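Local atomic coordinates of C-type lectin domain family 4 member F (Mus musculus, PDB entry 6JJJ), a protein that serves as a galactose- and fucose-binding receptor of Kupffer cells, possibly in endocytosis, here as an extracellular piece with its calcium-binding C-type lectin domain. Residues N34-S39 with P145-K150; K43-A48 with D79-L84; G108-N113 with Q133-M138; E126-V131 with M138-S143. One frame throughout, in Å; residues are numbered along the deposited sequence.

In the fold
The four contacts run across a C-type lectin domain from the paired strands near its two ends to its calcium sites. Interaction 1 joins strands 34-38 and 147-151 and hands over to interaction 2, centred about 11 Å away, through a probable hydrogen bond between Pro-145 O and Trp-81 N, 2.7 Å apart. Interaction 2 brings helix 45-54 onto strand 80-85, whose sheet neighbour is strand 128-131 of interaction 4; these two centres lie only about 7 Å apart. Interactions 3 and 4 share Met-138 and both supply ligands to one calcium ion, while interaction 4 also reaches the second. The centres of interactions 1 and 3 are about 19 Å apart.

Interaction 1 of 4, residues N34-S39 with P145-K150; sequences NFYYFS and PWVCKK
Lys-149 lies alongside Tyr-36, both side chains pointing the same way from a non-hydrogen-bonded residue pair in two antiparallel strands. Its CB is 4.2 Å from Tyr-36 CE2; CG, opposite the backbone N across the CA-CB bond (chi1 -180°), reaches CB of Asn-34 at 3.7 Å, and CD is 3.3 Å from Tyr-36 OH. A bend at chi3 carries NZ on to a salt bridge with Glu-67, whose OE2 also hydrogen-bonds Tyr-36 OH, so one carboxylate of helix 65-75 holds both tips. On the same side of the sheet CG2 of Val-147 sits over one face of the Phe-38 ring, 4.2 Å from its centroid and toward the rim. Paired strands near the two ends of the domain, as here, close the C-type lectin fold; the Cys-148 to Cys-52 disulfide ties this pairing to helix 45-54. Between the strands, Phe-35 with Lys-150 and Tyr-37 with Cys-148 exchange backbone N-H...O bonds in both directions. At Ser-39 the side chain takes part: OG accepts Trp-146 N at 3.0 Å and also bonds Asp-41 O, while CB stands over the centre of the Trp-146 six-membered ring, 3.4 Å from its centroid.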
# COMPACT_ATOMS: atom_id res chain seq x y z
N ASN A 34 14.73 2.81 1.96
CA ASN A 34 14.07 4.03 2.41
C ASN A 34 12.72 4.21 1.73
O ASN A 34 12.44 3.60 0.69
CB ASN A 34 14.96 5.25 2.16
CG ASN A 34 16.31 5.15 2.86
OD1 ASN A 34 16.41 5.35 4.08
ND2 ASN A 34 17.36 4.85 2.10
N PHE A 35 11.89 5.05 2.34
CA PHE A 35 10.63 5.47 1.75
C PHE A 35 10.75 6.90 1.24
O PHE A 35 11.35 7.76 1.89
CB PHE A 35 9.49 5.37 2.77
CG PHE A 35 8.97 3.98 2.97
CD1 PHE A 35 8.03 3.44 2.10
CD2 PHE A 35 9.42 3.20 4.03
CE1 PHE A 35 7.55 2.16 2.29
CE2 PHE A 35 8.95 1.91 4.22
CZ PHE A 35 8.01 1.39 3.35
N TYR A 36 10.20 7.14 0.05
CA TYR A 36 10.26 8.44 -0.60
C TYR A 36 8.85 8.97 -0.82
O TYR A 36 7.93 8.20 -1.15
CB TYR A 36 10.99 8.35 -1.94
CG TYR A 36 12.43 7.90 -1.82
CD1 TYR A 36 12.75 6.56 -1.64
CD2 TYR A 36 13.46 8.82 -1.90
CE1 TYR A 36 14.06 6.16 -1.55
CE2 TYR A 36 14.78 8.42 -1.80
CZ TYR A 36 15.07 7.10 -1.63
OH TYR A 36 16.39 6.71 -1.53
N TYR A 37 8.68 10.27 -0.63
CA TYR A 37 7.41 10.95 -0.86
C TYR A 37 7.60 12.06 -1.88
O TYR A 37 8.38 12.99 -1.65
CB TYR A 37 6.85 11.52 0.45
CG TYR A 37 5.59 12.33 0.27
CD1 TYR A 37 4.34 11.73 0.30
CD2 TYR A 37 5.65 13.70 0.08
CE1 TYR A 37 3.18 12.47 0.13
CE2 TYR A 37 4.50 14.45 -0.08
CZ TYR A 37 3.27 13.83 -0.06
OH TYR A 37 2.13 14.58 -0.22
N PHE A 38 6.88 11.96 -3.00
CA PHE A 38 6.91 12.98 -4.05
C PHE A 38 5.69 13.87 -3.87
O PHE A 38 4.55 13.39 -3.97
CB PHE A 38 6.95 12.33 -5.43
CG PHE A 38 8.17 11.49 -5.65
CD1 PHE A 38 8.22 10.19 -5.16
CD2 PHE A 38 9.28 11.99 -6.30
CE1 PHE A 38 9.35 9.41 -5.34
CE2 PHE A 38 10.41 11.21 -6.49
CZ PHE A 38 10.45 9.92 -6.01
N SER A 39 5.92 15.15 -3.60
CA SER A 39 4.85 16.02 -3.15
C SER A 39 3.87 16.31 -4.29
O SER A 39 4.20 16.22 -5.48
CB SER A 39 5.41 17.33 -2.60
OG SER A 39 6.03 18.10 -3.63
N PRO A 145 8.07 21.81 -6.05
CA PRO A 145 7.76 20.60 -5.27
C PRO A 145 9.04 19.99 -4.72
O PRO A 145 10.12 20.55 -4.93
CB PRO A 145 7.07 19.69 -6.30
CG PRO A 145 7.58 20.16 -7.63
CD PRO A 145 7.84 21.64 -7.50
N TRP A 146 8.94 18.86 -4.03
CA TRP A 146 10.10 18.31 -3.34
C TRP A 146 9.96 16.80 -3.19
O TRP A 146 8.96 16.21 -3.60
CB TRP A 146 10.26 18.95 -1.95
CG TRP A 146 9.12 18.61 -1.03
CD1 TRP A 146 9.05 17.55 -0.18
CD2 TRP A 146 7.89 19.32 -0.89
NE1 TRP A 146 7.86 17.56 0.50
CE2 TRP A 146 7.13 18.64 0.08
CE3 TRP A 146 7.36 20.47 -1.48
CZ2 TRP A 146 5.86 19.07 0.47
CZ3 TRP A 146 6.11 20.90 -1.09
CH2 TRP A 146 5.37 20.20 -0.13
N VAL A 147 10.97 16.19 -2.59
CA VAL A 147 10.96 14.76 -2.28
C VAL A 147 11.56 14.56 -0.90
O VAL A 147 12.67 15.02 -0.62
CB VAL A 147 11.72 13.95 -3.35
CG1 VAL A 147 13.12 14.51 -3.55
CG2 VAL A 147 11.76 12.48 -2.98
N CYS A 148 10.84 13.84 -0.04
CA CYS A 148 11.32 13.48 1.29
C CYS A 148 11.87 12.06 1.27
O CYS A 148 11.47 11.23 0.46
CB CYS A 148 10.21 13.57 2.34
SG CYS A 148 9.27 15.12 2.41
N LYS A 149 12.80 11.78 2.19
CA LYS A 149 13.34 10.44 2.37
C LYS A 149 13.24 10.03 3.83
O LYS A 149 13.47 10.84 4.73
CB LYS A 149 14.80 10.33 1.90
CG LYS A 149 15.39 8.93 2.06
CD LYS A 149 16.55 8.67 1.11
CE LYS A 149 17.88 9.18 1.67
NZ LYS A 149 19.03 8.78 0.80
N LYS A 150 12.92 8.75 4.05
CA LYS A 150 12.71 8.22 5.39
C LYS A 150 13.38 6.86 5.51
O LYS A 150 13.36 6.07 4.57
CB LYS A 150 11.21 8.10 5.70
CG LYS A 150 10.90 7.50 7.06
CD LYS A 150 9.40 7.44 7.31
CE LYS A 150 8.84 8.80 7.73
NZ LYS A 150 8.76 8.92 9.22

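Interaction 2 of 4, residues K43-A48 with D79-L84; sequences KPWREA and DHWIGL
Trp-45, just after the N-cap residue Pro-44 of helix 45-54, and Trp-81 of strand 80-85 bring their CA atoms to 6.6 Å, the nearest backbone approach of the two segments. The indoles cross nearly at right angles: the edge of Trp-45 points at a face of Trp-81, a T-shaped pair with planes at 83° and centroids 4.9 Å apart, five-membered ring of Trp-45 to six-membered ring of Trp-81. The leading atom is Trp-45 CD1, 3.4 Å from Trp-81 CE3 and toward the rim of that ring. Behind it, Trp-45 CB rests over the five-membered ring of Trp-81 in a CH-pi contact, so the stem and the edge of Trp-45 share one face. With CG trans to its own backbone N (chi1 -168°), the Trp-45 indole reaches the strand backbone, where NE1 donates to Ile-82 O at 2.7 Å with an angle of 155° at the hydrogen. The benzo edge continues to Gly-83, whose CA lies 4.1 Å from Trp-45 CZ2. At the other end, Trp-81 NE1 makes weak bonds to Lys-43 O, at 3.3 Å, and to Ser-142 O, while Ala-48 CB touches Trp-81 CD1 at 4.3 Å from the next helical turn. Residues 81-84 read Trp-Ile-Gly-Leu, the WIGL signature of C-type lectin domains. Trp-81 also meets the rings of Tyr-144 and His-130, and Ile-82 pairs through its backbone with Val-129, so helix 45-54 is fastened to strand 80-85 next to strand 128-131.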
# COMPACT_ATOMS: atom_id res chain seq x y z
N LYS A 43 6.11 24.24 -2.81
CA LYS A 43 6.40 25.14 -1.71
C LYS A 43 7.87 25.52 -1.76
O LYS A 43 8.67 24.88 -2.47
CB LYS A 43 6.07 24.51 -0.36
CG LYS A 43 4.61 24.09 -0.20
CD LYS A 43 4.38 23.41 1.14
CE LYS A 43 2.95 22.90 1.28
NZ LYS A 43 2.72 22.24 2.59
N PRO A 44 8.28 26.57 -1.03
CA PRO A 44 9.70 26.93 -0.97
C PRO A 44 10.56 25.84 -0.34
O PRO A 44 10.04 24.83 0.14
CB PRO A 44 9.72 28.20 -0.11
CG PRO A 44 8.35 28.77 -0.25
CD PRO A 44 7.42 27.58 -0.38
N TRP A 45 11.88 26.05 -0.34
CA TRP A 45 12.79 25.01 0.13
C TRP A 45 12.62 24.75 1.63
O TRP A 45 12.51 23.59 2.05
CB TRP A 45 14.23 25.39 -0.19
CG TRP A 45 15.18 24.25 0.01
CD1 TRP A 45 15.60 23.36 -0.93
CD2 TRP A 45 15.84 23.89 1.23
NE1 TRP A 45 16.48 22.46 -0.37
CE2 TRP A 45 16.64 22.76 0.96
CE3 TRP A 45 15.82 24.41 2.53
CZ2 TRP A 45 17.42 22.15 1.93
CZ3 TRP A 45 16.60 23.80 3.50
CH2 TRP A 45 17.39 22.68 3.20
N ARG A 46 12.60 25.80 2.45
CA ARG A 46 12.42 25.60 3.88
C ARG A 46 11.05 25.01 4.19
O ARG A 46 10.93 24.04 4.94
CB ARG A 46 12.62 26.90 4.67
CG ARG A 46 11.50 27.91 4.49
CD ARG A 46 11.76 29.20 5.26
NE ARG A 46 10.69 30.17 5.05
CZ ARG A 46 10.70 31.11 4.11
NH1 ARG A 46 11.74 31.23 3.29
NH2 ARG A 46 9.67 31.93 3.98
N GLU A 47 9.99 25.59 3.60
CA GLU A 47 8.65 25.06 3.81
C GLU A 47 8.59 23.59 3.42
O GLU A 47 7.89 22.79 4.05
CB GLU A 47 7.63 25.87 3.03
CG GLU A 47 7.49 27.32 3.48
CD GLU A 47 6.56 27.48 4.66
OE1 GLU A 47 5.40 27.02 4.58
OE2 GLU A 47 6.99 28.08 5.68
N ALA A 48 9.32 23.22 2.36
CA ALA A 48 9.39 21.82 1.98
C ALA A 48 10.07 20.99 3.06
O ALA A 48 9.67 19.85 3.33
CB ALA A 48 10.13 21.68 0.64
N ASP A 79 10.87 19.53 -11.80
CA ASP A 79 11.93 20.03 -10.92
C ASP A 79 11.48 19.85 -9.47
O ASP A 79 10.46 20.41 -9.05
CB ASP A 79 12.24 21.50 -11.21
CG ASP A 79 12.45 21.76 -12.70
OD1 ASP A 79 11.98 20.94 -13.52
OD2 ASP A 79 13.08 22.78 -13.04
N HIS A 80 12.26 19.09 -8.70
CA HIS A 80 11.93 18.75 -7.33
C HIS A 80 13.06 19.17 -6.41
O HIS A 80 14.21 18.78 -6.62
CB HIS A 80 11.69 17.24 -7.14
CG HIS A 80 10.31 16.77 -7.45
ND1 HIS A 80 9.18 17.45 -7.04
CD2 HIS A 80 9.86 15.65 -8.07
CE1 HIS A 80 8.10 16.79 -7.42
NE2 HIS A 80 8.49 15.70 -8.05
N TRP A 81 12.73 19.92 -5.36
CA TRP A 81 13.72 20.26 -4.35
C TRP A 81 14.39 19.01 -3.80
O TRP A 81 13.81 17.92 -3.85
CB TRP A 81 13.07 21.00 -3.18
CG TRP A 81 12.80 22.44 -3.39
CD1 TRP A 81 11.63 23.09 -3.15
CD2 TRP A 81 13.72 23.43 -3.88
NE1 TRP A 81 11.75 24.42 -3.46
CE2 TRP A 81 13.03 24.66 -3.91
CE3 TRP A 81 15.05 23.39 -4.29
CZ2 TRP A 81 13.63 25.84 -4.34
CZ3 TRP A 81 15.64 24.56 -4.72
CH2 TRP A 81 14.93 25.77 -4.74
N ILE A 82 15.61 19.15 -3.26
CA ILE A 82 16.27 18.10 -2.50
C ILE A 82 17.07 18.75 -1.38
O ILE A 82 17.19 19.98 -1.30
CB ILE A 82 17.17 17.21 -3.38
CG1 ILE A 82 18.08 18.07 -4.26
CG2 ILE A 82 16.32 16.28 -4.24
CD1 ILE A 82 19.15 17.27 -4.98
N GLY A 83 17.64 17.91 -0.52
CA GLY A 83 18.22 18.36 0.72
C GLY A 83 19.65 18.86 0.67
O GLY A 83 20.39 18.72 1.65
N LEU A 84 20.06 19.44 -0.45
CA LEU A 84 21.39 20.00 -0.60
C LEU A 84 21.34 21.52 -0.53
O LEU A 84 20.35 22.14 -0.93
CB LEU A 84 22.02 19.56 -1.93
CG LEU A 84 23.55 19.58 -2.01
CD1 LEU A 84 24.16 18.67 -0.96
CD2 LEU A 84 24.02 19.19 -3.40

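Interaction 3 of 4, residues G108-N113 with Q133-M138; sequences GFWGKN and QQWNDM. With CA (calcium ion), chain H.
Trp-135 turns an edge to Trp-110 and a face to CB of Phe-109, giving an aromatic cluster in which each neighbour is met differently. Against Trp-110 the arrangement is T-shaped: planes stand at 79°, and the six-membered ring of Trp-135 is 5.0 Å, centroid to centroid, from the five-membered ring of Trp-110. Trp-135 CE3 makes the approach, 3.5 Å from Trp-110 CE2 and off-centre over that indole, with Trp-135 CB on the six-membered part of the same face. On the face of Trp-135 itself lies Phe-109 CB, 3.9 Å from the centroid of the five-membered ring. The phenyl ring runs alongside, tilted by 49° to the indole, neither stacked nor edge-on, its CD2 reaching Trp-135 CZ2 at 3.8 Å. A single backbone bridge joins Trp-110 and Trp-135: Phe-109 O accepts Trp-135 N, although the modelled length is too short to trust, and Gly-111 N bonds weakly to Trp-135 O at 3.3 Å. The next two residues complete the WND motif of C-type lectins. Asn-136 points away from 108-113 and binds calcium through OD1 at 2.5 Å, and Asp-137 supplies O at 2.6 Å and OD1 at 2.8 Å. Asp-116 and Glu-126 add further ligands; in relatives this is the sugar-binding calcium. Asp-137 OD2 accepts Asn-117 N, and Asn-136 ND2 bonds His-130 NE2. Trp-135 packs on Ile-82 and Leu-84 of strand 80-85 and on Val-129 of strand 128-131, while Phe-109 reaches helix 65-75.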
# COMPACT_ATOMS: atom_id res chain seq x y z
N GLY A 108 28.78 14.93 -12.06
CA GLY A 108 28.03 14.32 -13.15
C GLY A 108 26.55 14.55 -12.95
O GLY A 108 25.81 14.76 -13.91
N PHE A 109 26.11 14.53 -11.69
CA PHE A 109 24.72 14.81 -11.38
C PHE A 109 24.38 16.29 -11.57
O PHE A 109 23.20 16.64 -11.63
CB PHE A 109 24.40 14.41 -9.94
CG PHE A 109 24.64 12.96 -9.65
CD1 PHE A 109 24.51 12.00 -10.64
CD2 PHE A 109 24.99 12.55 -8.37
CE1 PHE A 109 24.73 10.66 -10.37
CE2 PHE A 109 25.21 11.21 -8.09
CZ PHE A 109 25.08 10.27 -9.09
N TRP A 110 25.39 17.15 -11.64
CA TRP A 110 25.16 18.56 -11.90
C TRP A 110 25.02 18.82 -13.40
O TRP A 110 25.50 18.05 -14.23
CB TRP A 110 26.29 19.43 -11.35
CG TRP A 110 26.54 19.31 -9.88
CD1 TRP A 110 27.40 18.46 -9.26
CD2 TRP A 110 25.94 20.10 -8.85
NE1 TRP A 110 27.37 18.67 -7.90
CE2 TRP A 110 26.48 19.67 -7.63
CE3 TRP A 110 24.99 21.14 -8.85
CZ2 TRP A 110 26.10 20.23 -6.40
CZ3 TRP A 110 24.62 21.69 -7.64
CH2 TRP A 110 25.18 21.23 -6.43
N GLY A 111 24.37 19.93 -13.73
CA GLY A 111 24.29 20.37 -15.11
C GLY A 111 25.65 20.50 -15.75
O GLY A 111 26.67 20.42 -15.06
N LYS A 112 25.69 20.71 -17.07
CA LYS A 112 26.97 20.77 -17.77
C LYS A 112 27.87 21.86 -17.19
O LYS A 112 29.09 21.71 -17.13
CB LYS A 112 26.74 21.02 -19.26
CG LYS A 112 26.09 19.85 -19.99
CD LYS A 112 26.04 20.10 -21.49
CE LYS A 112 25.46 18.91 -22.24
NZ LYS A 112 25.45 19.14 -23.71
N ASN A 113 27.28 22.98 -16.75
CA ASN A 113 27.99 24.04 -16.03
C ASN A 113 27.11 24.41 -14.84
O ASN A 113 26.25 25.30 -14.94
CB ASN A 113 28.31 25.24 -16.93
CG ASN A 113 27.10 25.76 -17.68
OD1 ASN A 113 26.33 26.57 -17.15
ND2 ASN A 113 26.93 25.32 -18.92
N GLN A 133 16.56 16.62 -14.48
CA GLN A 133 17.35 15.46 -14.88
C GLN A 133 18.77 15.50 -14.33
O GLN A 133 19.45 14.47 -14.35
CB GLN A 133 17.42 15.33 -16.41
CG GLN A 133 16.28 14.53 -17.00
CD GLN A 133 16.66 13.92 -18.34
OE1 GLN A 133 17.77 14.11 -18.84
NE2 GLN A 133 15.76 13.10 -18.89
N GLN A 134 19.23 16.65 -13.85
CA GLN A 134 20.50 16.79 -13.17
C GLN A 134 20.35 17.98 -12.24
O GLN A 134 19.49 18.84 -12.44
CB GLN A 134 21.65 16.97 -14.17
CG GLN A 134 21.91 15.72 -15.05
CD GLN A 134 23.31 15.70 -15.63
OE1 GLN A 134 23.87 16.74 -15.97
NE2 GLN A 134 23.85 14.50 -15.83
N TRP A 135 21.18 18.02 -11.20
CA TRP A 135 21.00 19.02 -10.16
C TRP A 135 21.16 20.43 -10.72
O TRP A 135 21.81 20.65 -11.74
CB TRP A 135 22.00 18.81 -9.03
CG TRP A 135 21.90 17.49 -8.38
CD1 TRP A 135 20.94 16.54 -8.58
CD2 TRP A 135 22.79 16.96 -7.40
NE1 TRP A 135 21.18 15.45 -7.79
CE2 TRP A 135 22.31 15.68 -7.05
CE3 TRP A 135 23.95 17.43 -6.78
CZ2 TRP A 135 22.95 14.87 -6.11
CZ3 TRP A 135 24.58 16.63 -5.85
CH2 TRP A 135 24.08 15.36 -5.52
N ASN A 136 20.53 21.39 -10.03
CA ASN A 136 20.74 22.80 -10.32
C ASN A 136 20.52 23.57 -9.03
O ASN A 136 19.48 23.41 -8.38
CB ASN A 136 19.79 23.31 -11.41
CG ASN A 136 19.82 24.83 -11.53
OD1 ASN A 136 20.88 25.45 -11.45
ND2 ASN A 136 18.65 25.43 -11.74
N ASP A 137 21.50 24.39 -8.63
CA ASP A 137 21.30 25.26 -7.48
C ASP A 137 20.33 26.37 -7.86
O ASP A 137 20.31 26.85 -8.99
CB ASP A 137 22.63 25.82 -6.98
CG ASP A 137 23.27 26.80 -7.93
OD1 ASP A 137 22.98 26.77 -9.14
OD2 ASP A 137 24.08 27.62 -7.44
N MET A 138 19.49 26.77 -6.90
CA MET A 138 18.35 27.62 -7.19
C MET A 138 18.09 28.54 -6.01
O MET A 138 18.53 28.29 -4.89
CB MET A 138 17.11 26.75 -7.49
CG MET A 138 15.85 27.52 -7.80
SD MET A 138 16.06 28.56 -9.26
CE MET A 138 14.58 29.56 -9.19
CA CA H . 21.36 27.84 -11.16
O HOH W 1 20.60 28.41 -13.24

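Interaction 4 of 4, residues E126-V131 with M138-S143; sequences EDCVHV and MACGSS. With CA (calcium ion), chain G; CA (calcium ion), chain H.
Met-138 faces both Asp-127 and Cys-128, a classic beta bulge where strand 128-131 meets the end of strand 135-138. The bulge is the tight part: Met-138 O takes Cys-128 N at 3.1 Å and, weakly, Asp-127 N at 3.2 Å. Cys-128 O accepts Met-138 N in return, at a modelled distance too short to rely on. The Met-138 side chain packs closely too: its CB sits over the His-130 ring toward the rim, 4.1 Å from the centroid, while SD lies oblique to that ring and 3.9 Å from Glu-126 OE2. The residues at and just before the bulge face two calcium ions. Glu-126 O and Asp-127 OD1 lie 2.4 and 2.3 Å from one calcium ion, completed by Asp-86, Glu-90 and Asn-117. The Glu-126 side chain, extended beyond CG, passes Met-138 to put OE1 2.2 Å from the other calcium ion; Trp-118 N also bonds OE1. Glu-126 thus links the two sites. The loose side is the partly exposed type I turn 139-142, where Gly-141 and Ser-142 touch nothing of 126-131; one covalent link draws it back to the strand, Cys-128 SG to Cys-140 SG, 2.0 Å, with a disulfide torsion of 98°.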
# COMPACT_ATOMS: atom_id res chain seq x y z
N GLU A 126 21.76 31.66 -5.25
CA GLU A 126 21.22 30.30 -5.32
C GLU A 126 21.91 29.42 -4.29
O GLU A 126 23.12 29.15 -4.41
CB GLU A 126 21.37 29.73 -6.73
CG GLU A 126 20.59 30.51 -7.79
CD GLU A 126 20.63 29.83 -9.14
OE1 GLU A 126 21.68 29.23 -9.46
OE2 GLU A 126 19.62 29.90 -9.87
N ASP A 127 21.16 28.97 -3.28
CA ASP A 127 21.70 28.14 -2.21
C ASP A 127 20.86 26.89 -1.96
O ASP A 127 20.97 26.28 -0.89
CB ASP A 127 21.83 28.93 -0.91
CG ASP A 127 22.75 30.12 -1.04
OD1 ASP A 127 23.71 30.04 -1.84
OD2 ASP A 127 22.51 31.14 -0.36
N CYS A 128 20.02 26.50 -2.91
CA CYS A 128 19.17 25.33 -2.76
C CYS A 128 19.14 24.59 -4.09
O CYS A 128 19.24 25.20 -5.16
CB CYS A 128 17.75 25.70 -2.31
SG CYS A 128 17.67 26.30 -0.59
N VAL A 129 19.02 23.27 -4.01
CA VAL A 129 19.15 22.40 -5.17
C VAL A 129 17.84 21.69 -5.45
O VAL A 129 17.20 21.17 -4.53
CB VAL A 129 20.28 21.36 -4.97
CG1 VAL A 129 20.40 20.45 -6.18
CG2 VAL A 129 21.60 22.07 -4.67
N HIS A 130 17.44 21.66 -6.72
CA HIS A 130 16.33 20.83 -7.18
C HIS A 130 16.81 19.95 -8.32
O HIS A 130 17.95 20.08 -8.79
CB HIS A 130 15.12 21.70 -7.60
CG HIS A 130 15.42 22.67 -8.70
ND1 HIS A 130 14.67 23.81 -8.89
CD2 HIS A 130 16.37 22.68 -9.66
CE1 HIS A 130 15.15 24.48 -9.92
NE2 HIS A 130 16.18 23.81 -10.41
N VAL A 131 15.94 19.06 -8.79
CA VAL A 131 16.32 18.08 -9.81
C VAL A 131 15.22 18.00 -10.87
O VAL A 131 14.05 17.82 -10.53
CB VAL A 131 16.55 16.69 -9.20
CG1 VAL A 131 17.09 15.72 -10.24
CG2 VAL A 131 17.49 16.78 -8.00
N MET A 138 19.49 26.77 -6.90
CA MET A 138 18.35 27.62 -7.19
C MET A 138 18.09 28.54 -6.01
O MET A 138 18.53 28.29 -4.89
CB MET A 138 17.11 26.75 -7.49
CG MET A 138 15.85 27.52 -7.80
SD MET A 138 16.06 28.56 -9.26
CE MET A 138 14.58 29.56 -9.19
N ALA A 139 17.36 29.62 -6.28
CA ALA A 139 16.95 30.53 -5.22
C ALA A 139 15.99 29.81 -4.28
O ALA A 139 14.99 29.24 -4.71
CB ALA A 139 16.28 31.77 -5.82
N CYS A 140 16.32 29.82 -2.99
CA CYS A 140 15.57 29.02 -2.04
C CYS A 140 14.13 29.50 -1.90
O CYS A 140 13.22 28.69 -1.70
CB CYS A 140 16.28 29.02 -0.68
SG CYS A 140 17.96 28.32 -0.73
N GLY A 141 13.89 30.81 -2.02
CA GLY A 141 12.54 31.31 -1.89
C GLY A 141 11.59 30.81 -2.96
O GLY A 141 10.37 30.97 -2.80
N SER A 142 12.10 30.20 -4.03
CA SER A 142 11.24 29.74 -5.11
C SER A 142 10.46 28.51 -4.69
O SER A 142 10.98 27.63 -3.99
CB SER A 142 12.09 29.44 -6.35
OG SER A 142 12.80 30.59 -6.76
N SER A 143 9.20 28.45 -5.12
CA SER A 143 8.28 27.40 -4.67
C SER A 143 8.25 26.26 -5.69
O SER A 143 7.45 26.26 -6.63
CB SER A 143 6.89 27.96 -4.44
OG SER A 143 6.83 28.70 -3.24
CA CA G . 25.14 28.93 -3.22
CA CA H . 21.36 27.84 -11.16
O HOH W 1 20.60 28.41 -13.24